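Side-chain contacts in unsaturated glucuronyl hydrolase (Streptococcus agalactiae, PDB 2ZZR), which hydrolyses unsaturated disaccharides of chondroitin, hyaluronan and heparin, releasing the unsaturated uronic acid by cleaving (1->3) and (1->4) glycosidic bonds: residues Ser20-Lys25 with Thr330-Met335; Ile26-Ala31 with Arg388-Trp393; Asn276-Arg281 with Thr304-Thr309; Thr337-Leu342 with Leu383-Arg388. All blocks are in the same frame, centred on the assembly; numbering follows the deposited sequence.

Interaction 1 (Ser20-Lys25 with Thr330-Met335); sequences SRLLTK and TYKYAM
Ser20 O lies in the plane of the Tyr333 ring, at its edge, where two ring carbons face it: it is 3.3 Å from Tyr333 CE2 and a little farther from Tyr333 CD2. These are C-H approaches to a carbonyl oxygen, favourable in polarity but weaker than a conventional hydrogen bond. Leu22 takes one face of the same ring. Its methyl Leu22 CD2 is 3.7 Å from the Tyr333 ring centroid and 16° off the ring normal, the geometry of a CH-pi contact. Leu22 CG follows at the rim, 3.7 Å from Tyr333 CE2, while Leu22 CD1 hangs beside the phenol oxygen, 3.7 Å from Tyr333 OH. The two side chains cross at about a right angle, and the leucine meets the ring with its CG and both methyls. Lys332 joins through its aliphatic part: Lys332 CE is 3.7 Å from Leu22 CD2 and equally close to Leu22 CD1. The bend of the lysine at chi4 (76°) carries NZ away from both methyls. The peptide 20-25 thus links helix 15-18 to helix 25-46 across the outer side of helix 328-346, where Ser20 OG is hydrogen-bonded to Thr337 OG1 and Arg21 O receives a hydrogen bond from Arg340 NH2. Elsewhere on helix 328-346, Tyr331 and Met335 pack against helix 304-318, and Tyr331 also meets helix 265-280.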
# COMPACT_ATOMS: atom_id res chain seq x y z
N SER A 20 -4.03 10.73 -23.31
CA SER A 20 -4.49 9.35 -23.20
C SER A 20 -6.01 9.19 -23.21
O SER A 20 -6.75 10.13 -22.90
CB SER A 20 -3.94 8.71 -21.93
OG SER A 20 -2.53 8.63 -21.99
N ARG A 21 -6.45 7.98 -23.54
CA ARG A 21 -7.86 7.61 -23.48
C ARG A 21 -8.21 7.20 -22.06
O ARG A 21 -7.52 6.37 -21.47
CB ARG A 21 -8.16 6.43 -24.42
CG ARG A 21 -8.00 6.70 -25.90
CD ARG A 21 -7.72 5.40 -26.65
NE ARG A 21 -6.40 4.88 -26.29
CZ ARG A 21 -6.11 3.59 -26.12
NH1 ARG A 21 -4.88 3.24 -25.79
NH2 ARG A 21 -7.05 2.65 -26.26
N LEU A 22 -9.28 7.77 -21.52
CA LEU A 22 -9.79 7.33 -20.22
C LEU A 22 -10.31 5.90 -20.31
O LEU A 22 -10.88 5.49 -21.33
CB LEU A 22 -10.90 8.26 -19.72
CG LEU A 22 -10.53 9.73 -19.46
CD1 LEU A 22 -11.78 10.54 -19.14
CD2 LEU A 22 -9.51 9.86 -18.33
N LEU A 23 -10.10 5.13 -19.25
CA LEU A 23 -10.58 3.76 -19.16
C LEU A 23 -12.10 3.70 -19.13
O LEU A 23 -12.74 4.44 -18.38
CB LEU A 23 -10.01 3.06 -17.92
CG LEU A 23 -8.57 2.56 -18.01
CD1 LEU A 23 -8.06 2.24 -16.62
CD2 LEU A 23 -8.46 1.33 -18.94
N THR A 24 -12.67 2.83 -19.95
CA THR A 24 -14.12 2.68 -20.02
C THR A 24 -14.61 1.63 -19.04
O THR A 24 -13.83 0.81 -18.54
CB THR A 24 -14.59 2.31 -21.44
OG1 THR A 24 -14.16 0.98 -21.75
CG2 THR A 24 -14.06 3.30 -22.47
N LYS A 25 -15.91 1.65 -18.78
CA LYS A 25 -16.52 0.68 -17.88
C LYS A 25 -16.26 -0.76 -18.34
O LYS A 25 -15.91 -1.61 -17.52
CB LYS A 25 -18.02 0.96 -17.73
CG LYS A 25 -18.69 0.07 -16.71
CD LYS A 25 -20.16 0.36 -16.58
CE LYS A 25 -20.82 -0.64 -15.65
NZ LYS A 25 -22.31 -0.54 -15.69
N THR A 330 -4.38 16.53 -14.98
CA THR A 330 -3.19 15.72 -15.28
C THR A 330 -3.14 14.45 -14.42
O THR A 330 -2.90 13.36 -14.94
CB THR A 330 -1.90 16.54 -15.15
OG1 THR A 330 -2.00 17.70 -15.98
CG2 THR A 330 -0.68 15.72 -15.60
N TYR A 331 -3.37 14.59 -13.11
CA TYR A 331 -3.39 13.43 -12.21
C TYR A 331 -4.46 12.42 -12.60
O TYR A 331 -4.20 11.21 -12.60
CB TYR A 331 -3.60 13.85 -10.75
CG TYR A 331 -2.45 14.59 -10.09
CD1 TYR A 331 -2.69 15.75 -9.35
CD2 TYR A 331 -1.13 14.12 -10.18
CE1 TYR A 331 -1.65 16.44 -8.72
CE2 TYR A 331 -0.08 14.81 -9.54
CZ TYR A 331 -0.35 15.96 -8.82
OH TYR A 331 0.66 16.66 -8.20
N LYS A 332 -5.65 12.90 -12.95
CA LYS A 332 -6.72 12.00 -13.39
C LYS A 332 -6.29 11.19 -14.60
O LYS A 332 -6.45 9.97 -14.64
CB LYS A 332 -8.00 12.78 -13.70
CG LYS A 332 -9.17 11.91 -14.17
CD LYS A 332 -10.12 12.72 -15.05
CE LYS A 332 -11.20 11.83 -15.67
NZ LYS A 332 -12.24 11.46 -14.67
N TYR A 333 -5.73 11.87 -15.59
CA TYR A 333 -5.30 11.20 -16.80
C TYR A 333 -4.09 10.31 -16.54
O TYR A 333 -4.00 9.23 -17.11
CB TYR A 333 -5.06 12.20 -17.93
CG TYR A 333 -6.34 12.53 -18.65
CD1 TYR A 333 -7.25 13.46 -18.11
CD2 TYR A 333 -6.68 11.89 -19.84
CE1 TYR A 333 -8.45 13.74 -18.76
CE2 TYR A 333 -7.87 12.16 -20.49
CZ TYR A 333 -8.75 13.09 -19.95
OH TYR A 333 -9.93 13.36 -20.60
N ALA A 334 -3.21 10.74 -15.64
CA ALA A 334 -2.05 9.94 -15.23
C ALA A 334 -2.47 8.60 -14.64
O ALA A 334 -1.95 7.56 -15.04
CB ALA A 334 -1.17 10.71 -14.26
N MET A 335 -3.42 8.60 -13.71
CA MET A 335 -3.83 7.33 -13.09
C MET A 335 -4.53 6.40 -14.09
O MET A 335 -4.37 5.19 -14.02
CB MET A 335 -4.65 7.55 -11.82
CG MET A 335 -6.02 8.15 -12.02
SD MET A 335 -6.94 8.14 -10.48
CE MET A 335 -8.52 8.75 -11.11

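Interaction 2 (Ile26-Ala31 with Arg388-Trp393)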
# COMPACT_ATOMS: atom_id res chain seq x y z
N ILE A 26 -16.42 -1.02 -19.64
CA ILE A 26 -16.18 -2.38 -20.15
C ILE A 26 -14.73 -2.81 -20.01
O ILE A 26 -14.46 -3.97 -19.69
CB ILE A 26 -16.72 -2.58 -21.61
CG1 ILE A 26 -16.70 -4.07 -21.99
CG2 ILE A 26 -15.93 -1.77 -22.62
CD1 ILE A 26 -17.61 -4.94 -21.14
N GLU A 27 -13.79 -1.88 -20.21
CA GLU A 27 -12.36 -2.19 -20.07
C GLU A 27 -12.03 -2.60 -18.63
O GLU A 27 -11.36 -3.61 -18.40
CB GLU A 27 -11.49 -1.02 -20.52
CG GLU A 27 -11.42 -0.85 -22.04
CD GLU A 27 -10.69 0.41 -22.46
OE1 GLU A 27 -10.89 1.46 -21.83
OE2 GLU A 27 -9.91 0.34 -23.44
N VAL A 28 -12.50 -1.81 -17.67
CA VAL A 28 -12.28 -2.10 -16.25
C VAL A 28 -13.03 -3.37 -15.82
O VAL A 28 -12.48 -4.22 -15.10
CB VAL A 28 -12.62 -0.88 -15.35
CG1 VAL A 28 -12.52 -1.23 -13.87
CG2 VAL A 28 -11.69 0.28 -15.69
N GLU A 29 -14.27 -3.51 -16.29
CA GLU A 29 -15.10 -4.68 -16.01
C GLU A 29 -14.41 -5.98 -16.45
O GLU A 29 -14.39 -6.96 -15.71
CB GLU A 29 -16.41 -4.54 -16.76
CG GLU A 29 -17.59 -5.19 -16.13
CD GLU A 29 -18.87 -4.71 -16.79
OE1 GLU A 29 -19.05 -5.01 -17.99
OE2 GLU A 29 -19.67 -4.03 -16.12
N GLU A 30 -13.86 -5.97 -17.66
CA GLU A 30 -13.18 -7.14 -18.22
C GLU A 30 -11.88 -7.47 -17.47
O GLU A 30 -11.56 -8.65 -17.27
CB GLU A 30 -12.97 -6.99 -19.72
CG GLU A 30 -14.29 -7.14 -20.49
CD GLU A 30 -14.16 -7.05 -22.00
OE1 GLU A 30 -13.08 -6.71 -22.52
OE2 GLU A 30 -15.18 -7.33 -22.68
N ALA A 31 -11.17 -6.43 -17.03
CA ALA A 31 -9.97 -6.61 -16.18
C ALA A 31 -10.34 -7.23 -14.83
O ALA A 31 -9.64 -8.13 -14.34
CB ALA A 31 -9.24 -5.28 -15.99
N ARG A 388 -11.90 0.63 -7.23
CA ARG A 388 -12.00 2.09 -7.07
C ARG A 388 -12.59 2.77 -8.31
O ARG A 388 -13.46 3.64 -8.19
CB ARG A 388 -10.62 2.70 -6.77
CG ARG A 388 -10.23 2.66 -5.30
CD ARG A 388 -8.78 3.14 -5.13
NE ARG A 388 -8.43 3.32 -3.72
CZ ARG A 388 -8.71 4.41 -3.01
NH1 ARG A 388 -9.34 5.44 -3.57
NH2 ARG A 388 -8.36 4.48 -1.73
N PHE A 389 -12.11 2.38 -9.49
CA PHE A 389 -12.56 3.00 -10.74
C PHE A 389 -13.99 2.62 -11.07
O PHE A 389 -14.74 3.42 -11.65
CB PHE A 389 -11.64 2.57 -11.89
CG PHE A 389 -10.44 3.45 -12.08
CD1 PHE A 389 -9.58 3.72 -11.02
CD2 PHE A 389 -10.16 3.98 -13.33
CE1 PHE A 389 -8.45 4.52 -11.20
CE2 PHE A 389 -9.04 4.78 -13.52
CZ PHE A 389 -8.19 5.05 -12.46
N TYR A 390 -14.35 1.39 -10.70
CA TYR A 390 -15.61 0.77 -11.12
C TYR A 390 -16.83 1.16 -10.29
O TYR A 390 -17.95 1.25 -10.81
CB TYR A 390 -15.44 -0.75 -11.10
CG TYR A 390 -16.57 -1.49 -11.78
CD1 TYR A 390 -16.67 -1.51 -13.17
CD2 TYR A 390 -17.54 -2.15 -11.03
CE1 TYR A 390 -17.70 -2.19 -13.80
CE2 TYR A 390 -18.59 -2.82 -11.66
CZ TYR A 390 -18.66 -2.84 -13.04
OH TYR A 390 -19.68 -3.52 -13.66
N LYS A 391 -16.62 1.38 -9.00
CA LYS A 391 -17.73 1.70 -8.12
C LYS A 391 -17.35 2.84 -7.19
O LYS A 391 -16.22 3.32 -7.24
CB LYS A 391 -18.15 0.46 -7.31
CG LYS A 391 -17.12 -0.04 -6.30
CD LYS A 391 -17.60 -1.27 -5.55
CE LYS A 391 -18.63 -0.91 -4.49
NZ LYS A 391 -19.03 -2.10 -3.69
N ASP A 392 -18.30 3.28 -6.38
CA ASP A 392 -17.98 4.19 -5.29
C ASP A 392 -17.56 3.30 -4.13
O ASP A 392 -18.39 2.84 -3.35
CB ASP A 392 -19.19 5.06 -4.93
CG ASP A 392 -18.93 5.95 -3.72
OD1 ASP A 392 -19.90 6.34 -3.05
OD2 ASP A 392 -17.75 6.26 -3.42
N TRP A 393 -16.25 3.05 -4.03
CA TRP A 393 -15.76 2.05 -3.09
C TRP A 393 -15.56 2.62 -1.68
O TRP A 393 -14.88 3.63 -1.50
CB TRP A 393 -14.47 1.40 -3.61
CG TRP A 393 -13.91 0.37 -2.66
CD1 TRP A 393 -14.53 -0.77 -2.23
CD2 TRP A 393 -12.63 0.41 -2.01
NE1 TRP A 393 -13.70 -1.45 -1.35
CE2 TRP A 393 -12.54 -0.75 -1.20
CE3 TRP A 393 -11.55 1.30 -2.04
CZ2 TRP A 393 -11.40 -1.04 -0.42
CZ3 TRP A 393 -10.43 1.02 -1.26
CH2 TRP A 393 -10.36 -0.15 -0.47
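Glu29 and Tyr390 meet through their polar ends, with Tyr390 OH donating a short hydrogen bond of 2.5 Å to Glu29 OE2. Both side chains swing their CG away from the backbone N: chi1 is -150° in Glu29, whose chain is extended beyond CG, and -168° in Tyr390. The extended glutamate passes along one corner of the ring, with Glu29 CG 3.8 Å from Tyr390 CE1, before OE2 arrives at the ring edge, in its plane. The carboxylate itself is turned, its plane 64° from that of the ring, and it accepts on the anti lone pair of OE2. Val28 lies one residue back and supplies further apolar contacts: Val28 CG1 is 4.1 Å from Tyr390 CB and 4.4 Å from Phe389 CB. Phe389 starts toward helix 25-46, but its ring leads away to His336 and Leu339 on helix 328-346. The contact therefore combines apolar contacts near the tyrosine CB with a hydrogen bond at its hydroxyl. The short distance is consistent with a charge-assisted bond if the carboxylate is ionised, and it probably limits rotation of the hydroxyl.

Interaction 3 (Asn276-Arg281 with Thr304-Thr309); sequences NYFLNR and TSATAT
The Phe278 ring points its CZ end at helix 304-318, bridging two helices of the (alpha/alpha)6 barrel characteristic of glycoside hydrolase family 88. At the ring edge, near its plane, lies Thr307 OG1, 4.2 Å from Phe278 CZ. Ala306 O approaches obliquely, 3.9 Å from Phe278 CZ, and the methyl Ala306 CB stands 4.5 Å from that same carbon. With CG anti to the amide nitrogen (chi1 -170°), the ring bridges backbones that are well apart, Phe278 CA and Thr307 CA being separated by 9.3 Å. It also touches Gln248 and Ile252 of helix 245-262 and Met338 of helix 328-346, while Thr307 OG1 is hydrogen-bonded to Ser288 OG. Ala306 is near the probable substrate site: its side chain is about 4 Å from that of Arg246, which probably binds substrate.

A second pair of flat groups stacks at the C-terminal end of helix 265-280. The Arg281 guanidinium lies over one face of the Tyr277 ring, with Arg281 CZ 3.3 Å above the ring plane and offset toward the rim; Tyr277 CE1 in turn lies over the centre of the guanidinium. Arg281 NH1 is held there by a bond of 2.9 Å to Tyr277 O, in the carbonyl plane and on a lone pair. The same nitrogen has a salt-bridge partner in Glu9. On the partner helix, Ser305 O is gripped twice, from opposite faces of its carbonyl plane: by Thr309 N in the usual helical bond, and by Thr309 OG1 at 2.7 Å.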
# COMPACT_ATOMS: atom_id res chain seq x y z
N ASN A 276 4.53 13.99 -8.18
CA ASN A 276 5.17 14.56 -9.37
C ASN A 276 6.55 13.94 -9.57
O ASN A 276 6.94 13.67 -10.69
CB ASN A 276 5.27 16.08 -9.28
CG ASN A 276 3.90 16.75 -9.30
OD1 ASN A 276 2.87 16.08 -9.34
ND2 ASN A 276 3.89 18.09 -9.27
N TYR A 277 7.25 13.70 -8.47
CA TYR A 277 8.55 13.04 -8.50
C TYR A 277 8.43 11.66 -9.16
O TYR A 277 9.22 11.30 -10.03
CB TYR A 277 9.08 12.92 -7.07
CG TYR A 277 10.45 12.29 -6.96
CD1 TYR A 277 11.60 13.08 -6.89
CD2 TYR A 277 10.60 10.90 -6.91
CE1 TYR A 277 12.86 12.50 -6.78
CE2 TYR A 277 11.86 10.31 -6.80
CZ TYR A 277 12.98 11.12 -6.74
OH TYR A 277 14.23 10.54 -6.63
N PHE A 278 7.41 10.91 -8.73
CA PHE A 278 7.14 9.57 -9.24
C PHE A 278 6.78 9.64 -10.72
O PHE A 278 7.39 8.96 -11.54
CB PHE A 278 6.01 8.94 -8.41
CG PHE A 278 5.77 7.47 -8.66
CD1 PHE A 278 6.48 6.51 -7.95
CD2 PHE A 278 4.79 7.06 -9.55
CE1 PHE A 278 6.25 5.14 -8.16
CE2 PHE A 278 4.54 5.69 -9.77
CZ PHE A 278 5.27 4.74 -9.07
N LEU A 279 5.82 10.50 -11.07
CA LEU A 279 5.36 10.62 -12.45
C LEU A 279 6.50 10.96 -13.40
O LEU A 279 6.59 10.39 -14.49
CB LEU A 279 4.25 11.68 -12.57
CG LEU A 279 2.93 11.36 -11.85
CD1 LEU A 279 1.97 12.54 -12.02
CD2 LEU A 279 2.31 10.05 -12.34
N ASN A 280 7.39 11.86 -12.97
CA ASN A 280 8.51 12.32 -13.79
C ASN A 280 9.55 11.24 -14.07
O ASN A 280 10.36 11.37 -15.00
CB ASN A 280 9.17 13.54 -13.16
CG ASN A 280 8.35 14.80 -13.34
OD1 ASN A 280 7.45 14.85 -14.18
ND2 ASN A 280 8.65 15.83 -12.56
N ARG A 281 9.52 10.18 -13.27
CA ARG A 281 10.49 9.10 -13.40
C ARG A 281 9.89 7.80 -13.95
O ARG A 281 10.55 6.76 -13.97
CB ARG A 281 11.23 8.90 -12.08
CG ARG A 281 12.20 10.03 -11.80
CD ARG A 281 12.54 10.17 -10.33
NE ARG A 281 13.39 11.35 -10.09
CZ ARG A 281 12.95 12.61 -10.06
NH1 ARG A 281 11.66 12.89 -10.24
NH2 ARG A 281 13.81 13.60 -9.84
N THR A 304 5.60 -3.48 -10.75
CA THR A 304 4.20 -3.13 -10.99
C THR A 304 3.46 -2.83 -9.69
O THR A 304 2.50 -2.05 -9.70
CB THR A 304 3.46 -4.24 -11.74
OG1 THR A 304 3.66 -5.49 -11.07
CG2 THR A 304 3.98 -4.36 -13.17
N SER A 305 3.90 -3.42 -8.58
CA SER A 305 3.21 -3.19 -7.29
C SER A 305 3.31 -1.73 -6.86
O SER A 305 2.40 -1.21 -6.23
CB SER A 305 3.69 -4.14 -6.19
OG SER A 305 4.98 -3.79 -5.70
N ALA A 306 4.42 -1.08 -7.20
CA ALA A 306 4.62 0.34 -6.89
C ALA A 306 3.63 1.18 -7.69
O ALA A 306 3.03 2.12 -7.16
CB ALA A 306 6.05 0.76 -7.21
N THR A 307 3.44 0.82 -8.95
CA THR A 307 2.54 1.54 -9.83
C THR A 307 1.07 1.32 -9.42
O THR A 307 0.29 2.28 -9.38
CB THR A 307 2.82 1.19 -11.32
OG1 THR A 307 4.14 1.65 -11.65
CG2 THR A 307 1.82 1.87 -12.25
N ALA A 308 0.71 0.08 -9.07
CA ALA A 308 -0.65 -0.20 -8.58
C ALA A 308 -0.97 0.62 -7.33
O ALA A 308 -2.05 1.23 -7.23
CB ALA A 308 -0.82 -1.68 -8.29
N THR A 309 -0.03 0.67 -6.39
CA THR A 309 -0.17 1.43 -5.14
C THR A 309 -0.31 2.93 -5.41
O THR A 309 -1.17 3.60 -4.82
CB THR A 309 1.03 1.13 -4.20
OG1 THR A 309 1.11 -0.29 -4.00
CG2 THR A 309 0.86 1.80 -2.85

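Interaction 4 (Thr337-Leu342 with Leu383-Arg388)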
# COMPACT_ATOMS: atom_id res chain seq x y z
N THR A 337 -3.83 6.29 -17.39
CA THR A 337 -2.77 5.77 -18.26
C THR A 337 -2.01 4.64 -17.57
O THR A 337 -1.73 3.60 -18.19
CB THR A 337 -1.78 6.88 -18.66
OG1 THR A 337 -2.49 8.06 -19.06
CG2 THR A 337 -0.90 6.42 -19.82
N MET A 338 -1.67 4.85 -16.30
CA MET A 338 -0.93 3.88 -15.50
C MET A 338 -1.74 2.60 -15.32
O MET A 338 -1.23 1.50 -15.54
CB MET A 338 -0.56 4.49 -14.15
CG MET A 338 0.39 5.70 -14.26
SD MET A 338 0.34 6.77 -12.80
CE MET A 338 1.36 5.82 -11.69
N LEU A 339 -3.01 2.74 -14.94
CA LEU A 339 -3.87 1.58 -14.77
C LEU A 339 -4.11 0.86 -16.10
O LEU A 339 -4.14 -0.38 -16.13
CB LEU A 339 -5.19 1.97 -14.09
CG LEU A 339 -6.13 0.83 -13.65
CD1 LEU A 339 -5.44 -0.25 -12.80
CD2 LEU A 339 -7.34 1.41 -12.92
N ARG A 340 -4.29 1.62 -17.17
CA ARG A 340 -4.45 1.03 -18.51
C ARG A 340 -3.25 0.13 -18.84
O ARG A 340 -3.44 -1.01 -19.27
CB ARG A 340 -4.61 2.09 -19.60
CG ARG A 340 -4.74 1.48 -21.00
CD ARG A 340 -4.92 2.52 -22.09
NE ARG A 340 -6.20 3.21 -22.01
CZ ARG A 340 -7.38 2.68 -22.34
NH1 ARG A 340 -7.47 1.43 -22.76
NH2 ARG A 340 -8.48 3.41 -22.23
N SER A 341 -2.04 0.64 -18.62
CA SER A 341 -0.83 -0.14 -18.86
C SER A 341 -0.78 -1.41 -18.01
O SER A 341 -0.42 -2.48 -18.51
CB SER A 341 0.42 0.70 -18.64
OG SER A 341 0.62 1.59 -19.72
N LEU A 342 -1.16 -1.30 -16.74
CA LEU A 342 -1.20 -2.49 -15.89
C LEU A 342 -2.16 -3.54 -16.46
O LEU A 342 -1.79 -4.71 -16.59
CB LEU A 342 -1.57 -2.13 -14.44
CG LEU A 342 -0.55 -1.30 -13.65
CD1 LEU A 342 -1.08 -1.04 -12.25
CD2 LEU A 342 0.82 -1.98 -13.58
N LEU A 383 -6.19 -4.85 -7.94
CA LEU A 383 -7.63 -5.08 -7.83
C LEU A 383 -8.35 -3.93 -7.10
O LEU A 383 -9.46 -3.56 -7.48
CB LEU A 383 -7.92 -6.43 -7.19
CG LEU A 383 -9.38 -6.90 -7.15
CD1 LEU A 383 -9.99 -6.91 -8.55
CD2 LEU A 383 -9.46 -8.28 -6.51
N GLU A 384 -7.72 -3.37 -6.07
CA GLU A 384 -8.31 -2.21 -5.39
C GLU A 384 -8.47 -1.03 -6.35
O GLU A 384 -9.49 -0.33 -6.32
CB GLU A 384 -7.51 -1.79 -4.15
CG GLU A 384 -8.29 -0.83 -3.27
CD GLU A 384 -7.42 -0.09 -2.28
OE1 GLU A 384 -7.12 -0.66 -1.22
OE2 GLU A 384 -7.06 1.07 -2.57
N ALA A 385 -7.47 -0.82 -7.21
CA ALA A 385 -7.54 0.24 -8.22
C ALA A 385 -8.71 -0.00 -9.17
O ALA A 385 -9.47 0.92 -9.49
CB ALA A 385 -6.24 0.35 -9.01
N LEU A 386 -8.85 -1.25 -9.62
CA LEU A 386 -9.94 -1.61 -10.52
C LEU A 386 -11.30 -1.33 -9.88
O LEU A 386 -12.17 -0.69 -10.51
CB LEU A 386 -9.82 -3.08 -10.93
CG LEU A 386 -8.64 -3.41 -11.85
CD1 LEU A 386 -8.60 -4.93 -12.10
CD2 LEU A 386 -8.72 -2.63 -13.16
N ILE A 387 -11.46 -1.79 -8.63
CA ILE A 387 -12.71 -1.60 -7.88
C ILE A 387 -12.96 -0.11 -7.58
O ILE A 387 -14.10 0.36 -7.69
CB ILE A 387 -12.73 -2.47 -6.58
CG1 ILE A 387 -12.77 -3.97 -6.91
CG2 ILE A 387 -13.90 -2.08 -5.64
CD1 ILE A 387 -14.02 -4.46 -7.69
N ARG A 388 -11.90 0.63 -7.23
CA ARG A 388 -12.00 2.09 -7.07
C ARG A 388 -12.59 2.77 -8.31
O ARG A 388 -13.46 3.64 -8.19
CB ARG A 388 -10.62 2.70 -6.77
CG ARG A 388 -10.23 2.66 -5.30
CD ARG A 388 -8.78 3.14 -5.13
NE ARG A 388 -8.43 3.32 -3.72
CZ ARG A 388 -8.71 4.41 -3.01
NH1 ARG A 388 -9.34 5.44 -3.57
NH2 ARG A 388 -8.36 4.48 -1.73
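Leu339 starts toward helix 376-390, where both its methyls make contact. Leu339 CD1 reaches into the angle between two residues, 3.9 Å from Ala385 CB and 4.1 Å from Leu386 CD2. Leu339 CD2 lies over the same alanine, 4.1 Å from Ala385 O and 4.2 Å from Ala385 CB. A chi1 of -172° sets Leu339 CG opposite the backbone N, which lets the fork project outward from its own helix. Leu386 behaves differently: its first bond runs along the side of the contact, and with chi1 at -69° its end bends back to present CD2 to Leu339, the two leucines meeting at a slant. Leu339 and Ala385 are the nearest residues of the two segments, their CA atoms 7.6 Å apart.

Charged groups sit elsewhere on helix 376-390. Arg388 NE gives a nearly straight bond (174°) of 2.9 Å to Glu384 OE2, lying in the guanidinium plane but 30° out of the carboxylate plane, on its anti side. These buried charges are further satisfied by Glu316 and Tyr253 for Arg388, and by Tyr380 and Trp397 for Glu384. Ala385 and Met338 also touch Val311 of helix 304-318, whereas Leu386 meets Ala31 and Ile32 of helix 25-46. The contact is one of the helix-to-helix aliphatic contacts of the (alpha/alpha)6 barrel of family 88.

How the interactions relate
Interactions 1, 2 and 4 cluster on one side of the chain, with interactions 2 and 4 closest, their centres about 8 Å apart. These two share Arg388 and are joined by the salt bridge of Glu27 OE2 with Arg340 NH1 (2.8 Å). Interaction 1 reaches interaction 2 through Met335 CG, 3.8 Å from Phe389 CZ, and shares helix 328-346 with interaction 4. Interaction 3 lies deeper, its centre about 12 Å from the centre of the chain, and meets interaction 4 where Phe278 CE2 is 3.7 Å from Met338 CE. It alone borders the probable substrate site, through Ala306 beside Arg246; the other three lie away from it.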